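Local coordinates for Lmo0651 protein (Listeria monocytogenes serovar 1/2a, PDB 6EP3) that controls expression of the Agr system as a transcriptional activator that mediates virulence, and probably binds regulatory DNA through a GntR-type winged helix-turn-helix domain, at residues B[57-62]-B[156-161]; B[93-98]-B[141-146]; B[105-110]-B[188-193]; B[124-129]-B[165-170]. One frame throughout, in Å; residues are numbered along the deposited sequence.

Contact 1 is the surface contact of the set and joins the two domains: the winged-helix part at 57-62 leans on helix 147-163 of the FCD bundle through an amide, a ring and one weak hydrogen bond. The other three belong to the helical FCD bundle. Contact 2 is buried and mixes small apolar residues with a lysine that also reaches the second subunit. Contact 3, partly buried and wholly apolar, touches contact 2 through the Phe143 ring. Contact 4, also partly buried, uses the start of helix 126-142, whereas contact 2 uses its far end; here an aromatic pair and aliphatic branches do the work.

Contact 1 of 4, residues B[57-62]-B[156-161]; sequences QGIVSY and IFFQMV
Gln57 lays its side-chain amide over one face of the Phe158 ring, with NE2 3.8 Å above the ring plane and displaced toward the rim. The amide and ring planes are 40° apart, so this is a tilted cover and not a flat stack. Phe158 reaches it because CG stands anti to the backbone N (chi1 178°), which sends the ring out from helix 147-163. At the edge of the same ring, in its plane, Ile59 CD1 meets Phe158 CE1 at 3.8 Å; the two side chains cross at about a right angle. Gln159 bends at chi2, bringing its amide back to the loop, where Gln159 NE2 gives a weak hydrogen bond to Gln57 O, 3.2 Å long and with an N-H...O angle of only 123°. The same NE2 passes Ile59 CG1 at 4.2 Å. Gly58, with positive phi, closes helix 44-56 in a Schellman motif just before the strand of the wing. Gln57 OE1 is hydrogen-bonded to Tyr13, which ties the amide to the DNA-binding domain's own first helix. With one weak hydrogen bond, an amide tilted over a ring and a small apolar patch, the chemistry implies a light contact between the GntR-type domain and the FCD domain.

Contact 2 of 4, residues B[93-98]-B[141-146]; sequences AAIAKA and ISFAEN
The turn after helix 126-142 in the FCD bundle packs against helix 77-101, and two alanines let the backbones come close: the CA atoms of Ala94 and Ala144 are 4.3 Å apart. Ala94 CB touches Ala144 CB at 3.6 Å and lies equally near Ile141 O. One helical turn on, Ala98 CB rests on Phe143 O at 3.7 Å. Ile95 starts away from the turn, but its CD1 swings back to the edge of the Phe143 ring, in the ring plane, 3.9 Å from CD2; the two side chains run side by side in the same direction. The type I turn from Ser142 to Glu145 lies between helix 126-142 and helix 147-163, for which Asn146 is the N-cap residue, and it presents the Ala144 carbonyl to Lys97. That lysine is fully extended, CG anti to the backbone N (chi1 -175°), so the chain reaches along the turn and NZ meets Ala144 O at 3.2 Å, nearly in line with the carbonyl bond (163° at the oxygen). A water accepts from both Lys97 NZ, at 3.0 Å, and Asn146 ND2. Across the dimer interface, Lys97 also forms a salt bridge with Glu85 of the second subunit.

Contact 3 of 4, residues B[105-110]-B[188-193]; sequences MDLEKL and ELLAEG
Two helix ends meet in this aliphatic contact of the FCD bundle, the start of helix 107-123 and the finish of helix 173-192. Leu107 supplies both of its methyl groups: Leu107 CD1 sits against Ala191, 3.6 Å from its CA and 3.9 Å from its CB, while CD2 touches Leu190 CB at 4.0 Å. Its CG is anti to the carbonyl carbon (chi1 -63°), and the outstretched chain lets the two branches straddle successive residues of the other helix. Leu190 answers with its own branches, CD1 meeting Leu110 CD2 at 4.0 Å and CD2 lying 4.3 Å from Met105 SD. Leu110 and Leu190 cross at about a right angle. No hydrogen bond spans the contact. Asp106 caps helix 107-123, its OD2 accepting from Lys109 N at 3.0 Å from above the carboxylate plane, and Gly193 closes helix 173-192 with a Schellman motif. The Phe143 ring, from the turn after helix 126-142, packs on Met105, Leu107 and Leu110. Leu110 also reaches Phe136 and Cys139 on helix 126-142, while Leu190 touches Ala198 on helix 195-219.

Contact 4 of 4, residues B[124-129]-B[165-170]; sequences TDLENY and DGINMF
Tyr129 drives the edge of its ring at the face of Phe170 in a T-shaped (edge-to-face) pair, centroids 5.2 Å apart and planes at 69°. The pair joins helix 126-142 of the FCD bundle to the loop between helices 147-163 and 173-192, where 166-169 have helical backbone angles without regular bonds and Phe170 follows. The nearest ring atoms are Tyr129 CE2 and Phe170 CD1, 3.5 Å apart; with CG anti to the backbone N (chi1 178°), the tyrosine extends from its helix toward the loop. Beside the rings, Leu126 CD2 lies 3.8 Å from Phe170 CB and also rests on the Phe170 carbonyl. Ile167 comes in from the loop with its CD1 against the first turn of the helix, 3.7 Å from Leu126 O and 4.0 Å from Glu127 CA.

In the next shell, Tyr129 OH is hydrogen-bonded to Asn180 and Phe170 O to Arg176, both on helix 173-192, which fix the ring's far end and the loop backbone. The His133 ring makes a further edge-to-face contact with Phe170. Asp125 is the N-cap of helix 126-142: Asn128 N bonds weakly to its OD1, while Asn128 ND2 donates to Asp125 OD2 at 2.6 Å, from above the carboxylate plane.

Contact 1 of 4, residues B[57-62]-B[156-161]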
loop_
_atom_site.group_PDB
_atom_site.type_symbol
_atom_site.label_atom_id
_atom_site.label_comp_id
_atom_site.label_asym_id
_atom_site.label_seq_id
_atom_site.Cartn_x
_atom_site.Cartn_y
_atom_site.Cartn_z
ATOM N N GLN B 57 -3.928 5.271 6.970
ATOM C CA GLN B 57 -2.826 4.358 7.232
ATOM C C GLN B 57 -3.298 2.942 7.528
ATOM O O GLN B 57 -2.478 2.079 7.857
ATOM C CB GLN B 57 -1.975 4.881 8.394
ATOM C CG GLN B 57 -1.401 6.273 8.173
ATOM C CD GLN B 57 -0.768 6.860 9.422
ATOM O OE1 GLN B 57 -1.269 6.676 10.531
ATOM N NE2 GLN B 57 0.347 7.560 9.249
ATOM N N GLY B 58 -4.598 2.681 7.412
ATOM C CA GLY B 58 -5.121 1.358 7.682
ATOM C C GLY B 58 -5.160 0.976 9.141
ATOM O O GLY B 58 -5.484 -0.173 9.458
ATOM N N ILE B 59 -4.853 1.909 10.041
ATOM C CA ILE B 59 -4.871 1.604 11.465
ATOM C C ILE B 59 -6.294 1.630 12.007
ATOM O O ILE B 59 -6.640 0.842 12.897
ATOM C CB ILE B 59 -3.952 2.585 12.216
ATOM C CG1 ILE B 59 -2.535 2.525 11.639
ATOM C CG2 ILE B 59 -3.960 2.311 13.714
ATOM C CD1 ILE B 59 -1.569 3.511 12.266
ATOM N N VAL B 60 -7.143 2.499 11.466
ATOM C CA VAL B 60 -8.534 2.602 11.877
ATOM C C VAL B 60 -9.403 2.361 10.655
ATOM O O VAL B 60 -9.066 2.796 9.547
ATOM C CB VAL B 60 -8.831 3.978 12.510
ATOM C CG1 VAL B 60 -10.334 4.236 12.590
ATOM C CG2 VAL B 60 -8.183 4.084 13.882
ATOM N N SER B 61 -10.513 1.653 10.856
ATOM C CA SER B 61 -11.488 1.379 9.809
ATOM C C SER B 61 -12.818 1.978 10.236
ATOM O O SER B 61 -13.313 1.676 11.328
ATOM C CB SER B 61 -11.634 -0.124 9.555
ATOM O OG SER B 61 -10.537 -0.631 8.819
ATOM N N TYR B 62 -13.386 2.832 9.387
ATOM C CA TYR B 62 -14.712 3.374 9.635
ATOM C C TYR B 62 -15.746 2.518 8.916
ATOM O O TYR B 62 -15.567 2.177 7.744
ATOM C CB TYR B 62 -14.810 4.829 9.176
ATOM C CG TYR B 62 -16.224 5.264 8.846
ATOM C CD1 TYR B 62 -16.713 5.207 7.544
ATOM C CD2 TYR B 62 -17.079 5.704 9.846
ATOM C CE1 TYR B 62 -18.007 5.598 7.249
ATOM C CE2 TYR B 62 -18.372 6.096 9.564
ATOM C CZ TYR B 62 -18.832 6.042 8.264
ATOM O OH TYR B 62 -20.121 6.429 7.977
ATOM N N ILE B 156 4.445 0.543 5.341
ATOM C CA ILE B 156 4.867 -0.687 6.013
ATOM C C ILE B 156 5.904 -0.387 7.090
ATOM O O ILE B 156 5.848 -0.934 8.200
ATOM C CB ILE B 156 5.414 -1.696 4.991
ATOM C CG1 ILE B 156 4.285 -2.277 4.142
ATOM C CG2 ILE B 156 6.192 -2.795 5.702
ATOM C CD1 ILE B 156 4.783 -3.268 3.123
ATOM N N PHE B 157 6.887 0.458 6.767
ATOM C CA PHE B 157 7.927 0.802 7.731
ATOM C C PHE B 157 7.332 1.522 8.930
ATOM O O PHE B 157 7.740 1.289 10.074
ATOM C CB PHE B 157 8.992 1.681 7.067
ATOM C CG PHE B 157 9.956 0.928 6.198
ATOM C CD1 PHE B 157 10.334 -0.362 6.515
ATOM C CD2 PHE B 157 10.502 1.522 5.071
ATOM C CE1 PHE B 157 11.230 -1.061 5.723
ATOM C CE2 PHE B 157 11.401 0.833 4.274
ATOM C CZ PHE B 157 11.766 -0.460 4.601
ATOM N N PHE B 158 6.367 2.407 8.681
ATOM C CA PHE B 158 5.675 3.082 9.772
ATOM C C PHE B 158 5.023 2.069 10.700
ATOM O O PHE B 158 5.172 2.138 11.931
ATOM C CB PHE B 158 4.628 4.044 9.209
ATOM C CG PHE B 158 3.825 4.746 10.262
ATOM C CD1 PHE B 158 2.629 4.217 10.714
ATOM C CD2 PHE B 158 4.270 5.944 10.801
ATOM C CE1 PHE B 158 1.893 4.865 11.685
ATOM C CE2 PHE B 158 3.537 6.599 11.772
ATOM C CZ PHE B 158 2.349 6.057 12.215
ATOM N N GLN B 159 4.289 1.124 10.119
ATOM C CA GLN B 159 3.599 0.128 10.929
ATOM C C GLN B 159 4.589 -0.719 11.721
ATOM O O GLN B 159 4.363 -1.010 12.901
ATOM C CB GLN B 159 2.716 -0.749 10.038
ATOM C CG GLN B 159 1.495 -0.025 9.476
ATOM C CD GLN B 159 0.185 -0.681 9.876
ATOM O OE1 GLN B 159 0.128 -1.441 10.842
ATOM N NE2 GLN B 159 -0.877 -0.388 9.131
ATOM N N MET B 160 5.706 -1.102 11.103
ATOM C CA MET B 160 6.705 -1.888 11.823
ATOM C C MET B 160 7.286 -1.100 12.991
ATOM O O MET B 160 7.292 -1.578 14.134
ATOM C CB MET B 160 7.809 -2.351 10.874
ATOM C CG MET B 160 7.487 -3.661 10.195
ATOM S SD MET B 160 8.864 -4.314 9.247
ATOM C CE MET B 160 9.177 -2.924 8.196
ATOM N N VAL B 161 7.725 0.133 12.726
ATOM C CA VAL B 161 8.326 0.972 13.757
ATOM C C VAL B 161 7.373 1.147 14.931
ATOM O O VAL B 161 7.791 1.135 16.097
ATOM C CB VAL B 161 8.736 2.330 13.153
ATOM C CG1 VAL B 161 8.858 3.395 14.234
ATOM C CG2 VAL B 161 10.040 2.201 12.380
#

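Contact 2 of 4, residues B[93-98]-B[141-146]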
loop_
_atom_site.group_PDB
_atom_site.type_symbol
_atom_site.label_atom_id
_atom_site.label_comp_id
_atom_site.label_asym_id
_atom_site.label_seq_id
_atom_site.Cartn_x
_atom_site.Cartn_y
_atom_site.Cartn_z
ATOM N N ALA B 93 12.035 -7.020 -7.253
ATOM C CA ALA B 93 11.470 -6.569 -8.519
ATOM C C ALA B 93 12.053 -5.225 -8.939
ATOM O O ALA B 93 12.249 -4.978 -10.132
ATOM C CB ALA B 93 9.948 -6.493 -8.427
ATOM N N ALA B 94 12.337 -4.345 -7.978
ATOM C CA ALA B 94 12.970 -3.074 -8.313
ATOM C C ALA B 94 14.319 -3.303 -8.974
ATOM O O ALA B 94 14.619 -2.722 -10.027
ATOM C CB ALA B 94 13.132 -2.216 -7.057
ATOM N N ILE B 95 15.148 -4.155 -8.368
ATOM C CA ILE B 95 16.471 -4.408 -8.931
ATOM C C ILE B 95 16.351 -5.079 -10.294
ATOM O O ILE B 95 17.072 -4.734 -11.240
ATOM C CB ILE B 95 17.326 -5.230 -7.948
ATOM C CG1 ILE B 95 17.496 -4.461 -6.638
ATOM C CG2 ILE B 95 18.697 -5.503 -8.525
ATOM C CD1 ILE B 95 17.909 -3.020 -6.844
ATOM N N ALA B 96 15.417 -6.023 -10.430
ATOM C CA ALA B 96 15.234 -6.707 -11.706
ATOM C C ALA B 96 14.810 -5.731 -12.798
ATOM O O ALA B 96 15.328 -5.772 -13.920
ATOM C CB ALA B 96 14.208 -7.831 -11.554
ATOM N N LYS B 97 13.854 -4.852 -12.492
ATOM C CA LYS B 97 13.395 -3.886 -13.483
ATOM C C LYS B 97 14.506 -2.924 -13.871
ATOM O O LYS B 97 14.715 -2.653 -15.061
ATOM C CB LYS B 97 12.183 -3.123 -12.948
ATOM C CG LYS B 97 11.548 -2.178 -13.962
ATOM C CD LYS B 97 10.465 -1.323 -13.320
ATOM C CE LYS B 97 9.871 -0.333 -14.315
ATOM N NZ LYS B 97 8.965 0.637 -13.642
ATOM N N ALA B 98 15.236 -2.400 -12.883
ATOM C CA ALA B 98 16.316 -1.468 -13.190
ATOM C C ALA B 98 17.372 -2.126 -14.067
ATOM O O ALA B 98 17.833 -1.528 -15.047
ATOM C CB ALA B 98 16.943 -0.940 -11.900
ATOM N N ILE B 141 14.343 0.312 -3.443
ATOM C CA ILE B 141 13.031 0.185 -4.079
ATOM C C ILE B 141 12.797 1.318 -5.070
ATOM O O ILE B 141 12.211 1.116 -6.141
ATOM C CB ILE B 141 11.926 0.124 -3.013
ATOM C CG1 ILE B 141 12.111 -1.126 -2.160
ATOM C CG2 ILE B 141 10.548 0.134 -3.666
ATOM C CD1 ILE B 141 11.027 -1.342 -1.160
ATOM N N SER B 142 13.251 2.525 -4.733
ATOM C CA SER B 142 13.116 3.662 -5.628
ATOM C C SER B 142 13.883 3.448 -6.915
ATOM O O SER B 142 13.584 4.097 -7.922
ATOM C CB SER B 142 13.619 4.934 -4.946
ATOM O OG SER B 142 15.022 5.069 -5.120
ATOM N N PHE B 143 14.868 2.548 -6.901
ATOM C CA PHE B 143 15.527 2.209 -8.159
ATOM C C PHE B 143 14.542 1.735 -9.228
ATOM O O PHE B 143 14.873 1.775 -10.418
ATOM C CB PHE B 143 16.606 1.150 -7.928
ATOM C CG PHE B 143 17.830 1.675 -7.221
ATOM C CD1 PHE B 143 18.013 3.037 -7.043
ATOM C CD2 PHE B 143 18.796 0.805 -6.742
ATOM C CE1 PHE B 143 19.139 3.524 -6.396
ATOM C CE2 PHE B 143 19.918 1.282 -6.098
ATOM C CZ PHE B 143 20.090 2.647 -5.923
ATOM N N ALA B 144 13.340 1.297 -8.844
ATOM C CA ALA B 144 12.329 0.933 -9.829
ATOM C C ALA B 144 11.625 2.138 -10.437
ATOM O O ALA B 144 10.905 1.971 -11.427
ATOM C CB ALA B 144 11.278 0.004 -9.211
ATOM N N GLU B 145 11.808 3.334 -9.873
ATOM C CA GLU B 145 11.083 4.529 -10.307
ATOM C C GLU B 145 9.573 4.311 -10.225
ATOM O O GLU B 145 8.835 4.488 -11.194
ATOM C CB GLU B 145 11.518 4.986 -11.702
ATOM C CG GLU B 145 12.931 5.561 -11.717
ATOM C CD GLU B 145 13.759 5.102 -12.895
ATOM O OE1 GLU B 145 14.382 4.028 -12.788
ATOM O OE2 GLU B 145 13.791 5.818 -13.919
ATOM N N ASN B 146 9.123 3.914 -9.034
ATOM C CA ASN B 146 7.711 3.645 -8.773
ATOM C C ASN B 146 7.363 4.265 -7.425
ATOM O O ASN B 146 7.455 3.620 -6.365
ATOM C CB ASN B 146 7.418 2.146 -8.797
ATOM C CG ASN B 146 5.982 1.848 -9.142
ATOM O OD1 ASN B 146 5.078 2.587 -8.755
ATOM N ND2 ASN B 146 5.760 0.760 -9.870
HETATM O O HOH W 1 7.423 -0.646 -11.476
#

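Contact 3 of 4, residues B[105-110]-B[188-193]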
loop_
_atom_site.group_PDB
_atom_site.type_symbol
_atom_site.label_atom_id
_atom_site.label_comp_id
_atom_site.label_asym_id
_atom_site.label_seq_id
_atom_site.Cartn_x
_atom_site.Cartn_y
_atom_site.Cartn_z
ATOM N N MET B 105 20.725 3.837 -11.760
ATOM C CA MET B 105 20.506 3.773 -10.322
ATOM C C MET B 105 21.319 4.851 -9.617
ATOM O O MET B 105 22.522 4.992 -9.858
ATOM C CB MET B 105 20.887 2.394 -9.789
ATOM C CG MET B 105 20.179 1.241 -10.475
ATOM S SD MET B 105 20.823 -0.346 -9.917
ATOM C CE MET B 105 21.447 -1.018 -11.453
ATOM N N ASP B 106 20.658 5.616 -8.747
ATOM C CA ASP B 106 21.329 6.621 -7.922
ATOM C C ASP B 106 22.136 5.898 -6.848
ATOM O O ASP B 106 21.759 5.833 -5.675
ATOM C CB ASP B 106 20.320 7.582 -7.305
ATOM C CG ASP B 106 20.942 8.907 -6.905
ATOM O OD1 ASP B 106 20.289 9.954 -7.101
ATOM O OD2 ASP B 106 22.079 8.906 -6.389
ATOM N N LEU B 107 23.275 5.338 -7.264
ATOM C CA LEU B 107 24.111 4.579 -6.340
ATOM C C LEU B 107 24.845 5.474 -5.351
ATOM O O LEU B 107 25.290 4.983 -4.306
ATOM C CB LEU B 107 25.120 3.730 -7.116
ATOM C CG LEU B 107 24.503 2.656 -8.011
ATOM C CD1 LEU B 107 25.589 1.894 -8.738
ATOM C CD2 LEU B 107 23.642 1.709 -7.188
ATOM N N GLU B 108 24.977 6.770 -5.649
ATOM C CA GLU B 108 25.609 7.678 -4.695
ATOM C C GLU B 108 24.692 7.947 -3.512
ATOM O O GLU B 108 25.141 7.979 -2.358
ATOM C CB GLU B 108 25.981 8.985 -5.387
ATOM C CG GLU B 108 27.012 8.822 -6.480
ATOM C CD GLU B 108 27.005 9.984 -7.442
ATOM O OE1 GLU B 108 26.042 10.779 -7.400
ATOM O OE2 GLU B 108 27.959 10.103 -8.241
ATOM N N LYS B 109 23.397 8.116 -3.780
ATOM C CA LYS B 109 22.430 8.218 -2.696
ATOM C C LYS B 109 22.407 6.942 -1.869
ATOM O O LYS B 109 22.324 6.992 -0.637
ATOM C CB LYS B 109 21.043 8.527 -3.260
ATOM C CG LYS B 109 20.057 9.045 -2.228
ATOM C CD LYS B 109 18.737 9.447 -2.869
ATOM C CE LYS B 109 18.024 8.243 -3.469
ATOM N NZ LYS B 109 16.626 8.546 -3.892
ATOM N N LEU B 110 22.492 5.786 -2.528
ATOM C CA LEU B 110 22.501 4.522 -1.803
ATOM C C LEU B 110 23.734 4.413 -0.915
ATOM O O LEU B 110 23.650 3.954 0.230
ATOM C CB LEU B 110 22.445 3.357 -2.791
ATOM C CG LEU B 110 22.201 1.956 -2.235
ATOM C CD1 LEU B 110 20.750 1.801 -1.802
ATOM C CD2 LEU B 110 22.560 0.922 -3.281
ATOM N N GLU B 188 28.050 -2.519 -3.529
ATOM C CA GLU B 188 29.221 -2.801 -4.351
ATOM C C GLU B 188 28.871 -3.692 -5.533
ATOM O O GLU B 188 29.338 -3.455 -6.653
ATOM C CB GLU B 188 30.316 -3.445 -3.501
ATOM C CG GLU B 188 31.122 -2.455 -2.681
ATOM C CD GLU B 188 32.211 -3.117 -1.860
ATOM O OE1 GLU B 188 32.573 -4.274 -2.162
ATOM O OE2 GLU B 188 32.702 -2.477 -0.909
ATOM N N LEU B 189 28.051 -4.719 -5.310
ATOM C CA LEU B 189 27.652 -5.576 -6.418
ATOM C C LEU B 189 26.847 -4.794 -7.444
ATOM O O LEU B 189 27.069 -4.939 -8.652
ATOM C CB LEU B 189 26.863 -6.776 -5.902
ATOM C CG LEU B 189 27.674 -7.747 -5.044
ATOM C CD1 LEU B 189 26.755 -8.738 -4.358
ATOM C CD2 LEU B 189 28.716 -8.469 -5.882
ATOM N N LEU B 190 25.954 -3.911 -6.984
ATOM C CA LEU B 190 25.205 -3.087 -7.923
ATOM C C LEU B 190 26.136 -2.182 -8.717
ATOM O O LEU B 190 25.997 -2.055 -9.940
ATOM C CB LEU B 190 24.161 -2.258 -7.176
ATOM C CG LEU B 190 22.942 -3.015 -6.647
ATOM C CD1 LEU B 190 21.992 -2.065 -5.941
ATOM C CD2 LEU B 190 22.235 -3.751 -7.776
ATOM N N ALA B 191 27.122 -1.580 -8.045
ATOM C CA ALA B 191 28.042 -0.681 -8.729
ATOM C C ALA B 191 28.918 -1.422 -9.729
ATOM O O ALA B 191 29.305 -0.849 -10.754
ATOM C CB ALA B 191 28.904 0.061 -7.708
ATOM N N GLU B 192 29.241 -2.683 -9.454
ATOM C CA GLU B 192 30.036 -3.491 -10.370
ATOM C C GLU B 192 29.199 -4.170 -11.444
ATOM O O GLU B 192 29.766 -4.750 -12.376
ATOM C CB GLU B 192 30.822 -4.552 -9.594
ATOM C CG GLU B 192 31.969 -3.990 -8.773
ATOM C CD GLU B 192 32.453 -4.953 -7.708
ATOM O OE1 GLU B 192 33.014 -4.485 -6.694
ATOM O OE2 GLU B 192 32.270 -6.176 -7.886
ATOM N N GLY B 193 27.875 -4.135 -11.325
ATOM C CA GLY B 193 27.007 -4.713 -12.327
ATOM C C GLY B 193 26.663 -6.170 -12.127
ATOM O O GLY B 193 26.043 -6.769 -13.013
#

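Contact 4 of 4, residues B[124-129]-B[165-170]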
loop_
_atom_site.group_PDB
_atom_site.type_symbol
_atom_site.label_atom_id
_atom_site.label_comp_id
_atom_site.label_asym_id
_atom_site.label_seq_id
_atom_site.Cartn_x
_atom_site.Cartn_y
_atom_site.Cartn_z
ATOM N N THR B 124 25.454 4.294 18.246
ATOM C CA THR B 124 24.505 3.545 19.077
ATOM C C THR B 124 23.197 4.319 19.237
ATOM O O THR B 124 22.659 4.473 20.335
ATOM C CB THR B 124 25.104 3.179 20.440
ATOM O OG1 THR B 124 26.471 2.788 20.272
ATOM C CG2 THR B 124 24.337 2.024 21.077
ATOM N N ASP B 125 22.695 4.814 18.113
ATOM C CA ASP B 125 21.416 5.514 18.026
ATOM C C ASP B 125 20.450 4.544 17.352
ATOM O O ASP B 125 20.426 4.437 16.124
ATOM C CB ASP B 125 21.563 6.816 17.241
ATOM C CG ASP B 125 20.345 7.717 17.359
ATOM O OD1 ASP B 125 19.224 7.204 17.585
ATOM O OD2 ASP B 125 20.507 8.945 17.192
ATOM N N LEU B 126 19.660 3.834 18.162
ATOM C CA LEU B 126 18.894 2.703 17.645
ATOM C C LEU B 126 17.758 3.147 16.733
ATOM O O LEU B 126 17.552 2.563 15.663
ATOM C CB LEU B 126 18.331 1.877 18.799
ATOM C CG LEU B 126 18.946 0.508 19.055
ATOM C CD1 LEU B 126 18.146 -0.188 20.134
ATOM C CD2 LEU B 126 18.954 -0.308 17.778
ATOM N N GLU B 127 17.003 4.167 17.143
ATOM C CA GLU B 127 15.890 4.634 16.323
ATOM C C GLU B 127 16.383 5.161 14.985
ATOM O O GLU B 127 15.811 4.851 13.930
ATOM C CB GLU B 127 15.100 5.711 17.069
ATOM C CG GLU B 127 14.286 5.205 18.261
ATOM C CD GLU B 127 15.145 4.662 19.390
ATOM O OE1 GLU B 127 16.311 5.098 19.520
ATOM O OE2 GLU B 127 14.655 3.796 20.146
ATOM N N ASN B 128 17.452 5.954 15.007
ATOM C CA ASN B 128 17.978 6.489 13.762
ATOM C C ASN B 128 18.605 5.396 12.908
ATOM O O ASN B 128 18.529 5.463 11.680
ATOM C CB ASN B 128 18.980 7.600 14.054
ATOM C CG ASN B 128 18.299 8.908 14.387
ATOM O OD1 ASN B 128 17.314 9.283 13.752
ATOM N ND2 ASN B 128 18.826 9.618 15.379
ATOM N N TYR B 129 19.187 4.364 13.528
ATOM C CA TYR B 129 19.712 3.248 12.749
ATOM C C TYR B 129 18.594 2.474 12.061
ATOM O O TYR B 129 18.737 2.072 10.901
ATOM C CB TYR B 129 20.540 2.317 13.636
ATOM C CG TYR B 129 21.057 1.114 12.885
ATOM C CD1 TYR B 129 22.200 1.196 12.101
ATOM C CD2 TYR B 129 20.389 -0.101 12.947
ATOM C CE1 TYR B 129 22.665 0.094 11.405
ATOM C CE2 TYR B 129 20.842 -1.204 12.253
ATOM C CZ TYR B 129 21.977 -1.102 11.484
ATOM O OH TYR B 129 22.423 -2.208 10.798
ATOM N N ASP B 165 8.343 -5.143 17.738
ATOM C CA ASP B 165 9.596 -5.078 18.473
ATOM C C ASP B 165 10.791 -5.407 17.589
ATOM O O ASP B 165 11.866 -5.723 18.106
ATOM C CB ASP B 165 9.565 -6.024 19.676
ATOM C CG ASP B 165 8.517 -5.637 20.700
ATOM O OD1 ASP B 165 7.647 -6.480 21.007
ATOM O OD2 ASP B 165 8.565 -4.498 21.206
ATOM N N GLY B 166 10.619 -5.350 16.267
ATOM C CA GLY B 166 11.688 -5.715 15.352
ATOM C C GLY B 166 12.943 -4.880 15.492
ATOM O O GLY B 166 14.019 -5.325 15.084
ATOM N N ILE B 167 12.833 -3.682 16.068
ATOM C CA ILE B 167 14.014 -2.850 16.267
ATOM C C ILE B 167 14.924 -3.448 17.333
ATOM O O ILE B 167 16.143 -3.250 17.295
ATOM C CB ILE B 167 13.594 -1.410 16.623
ATOM C CG1 ILE B 167 14.803 -0.471 16.612
ATOM C CG2 ILE B 167 12.887 -1.369 17.976
ATOM C CD1 ILE B 167 14.448 0.982 16.846
ATOM N N ASN B 168 14.360 -4.204 18.282
ATOM C CA ASN B 168 15.169 -4.818 19.333
ATOM C C ASN B 168 16.242 -5.734 18.763
ATOM O O ASN B 168 17.295 -5.920 19.383
ATOM C CB ASN B 168 14.267 -5.582 20.302
ATOM C CG ASN B 168 13.343 -4.667 21.081
ATOM O OD1 ASN B 168 13.416 -3.444 20.959
ATOM N ND2 ASN B 168 12.457 -5.256 21.877
ATOM N N MET B 169 15.987 -6.319 17.592
ATOM C CA MET B 169 16.986 -7.132 16.908
ATOM C C MET B 169 18.295 -6.374 16.724
ATOM O O MET B 169 19.384 -6.946 16.859
ATOM C CB MET B 169 16.415 -7.579 15.563
ATOM C CG MET B 169 17.349 -8.321 14.646
ATOM S SD MET B 169 16.546 -8.544 13.040
ATOM C CE MET B 169 15.662 -7.002 12.873
ATOM N N PHE B 170 18.211 -5.080 16.439
ATOM C CA PHE B 170 19.397 -4.270 16.217
ATOM C C PHE B 170 20.009 -3.743 17.513
ATOM O O PHE B 170 20.929 -2.921 17.458
ATOM C CB PHE B 170 19.062 -3.121 15.264
ATOM C CG PHE B 170 18.616 -3.583 13.908
ATOM C CD1 PHE B 170 19.475 -4.309 13.096
ATOM C CD2 PHE B 170 17.337 -3.315 13.450
ATOM C CE1 PHE B 170 19.075 -4.746 11.849
ATOM C CE2 PHE B 170 16.927 -3.750 12.202
ATOM C CZ PHE B 170 17.796 -4.467 11.400
#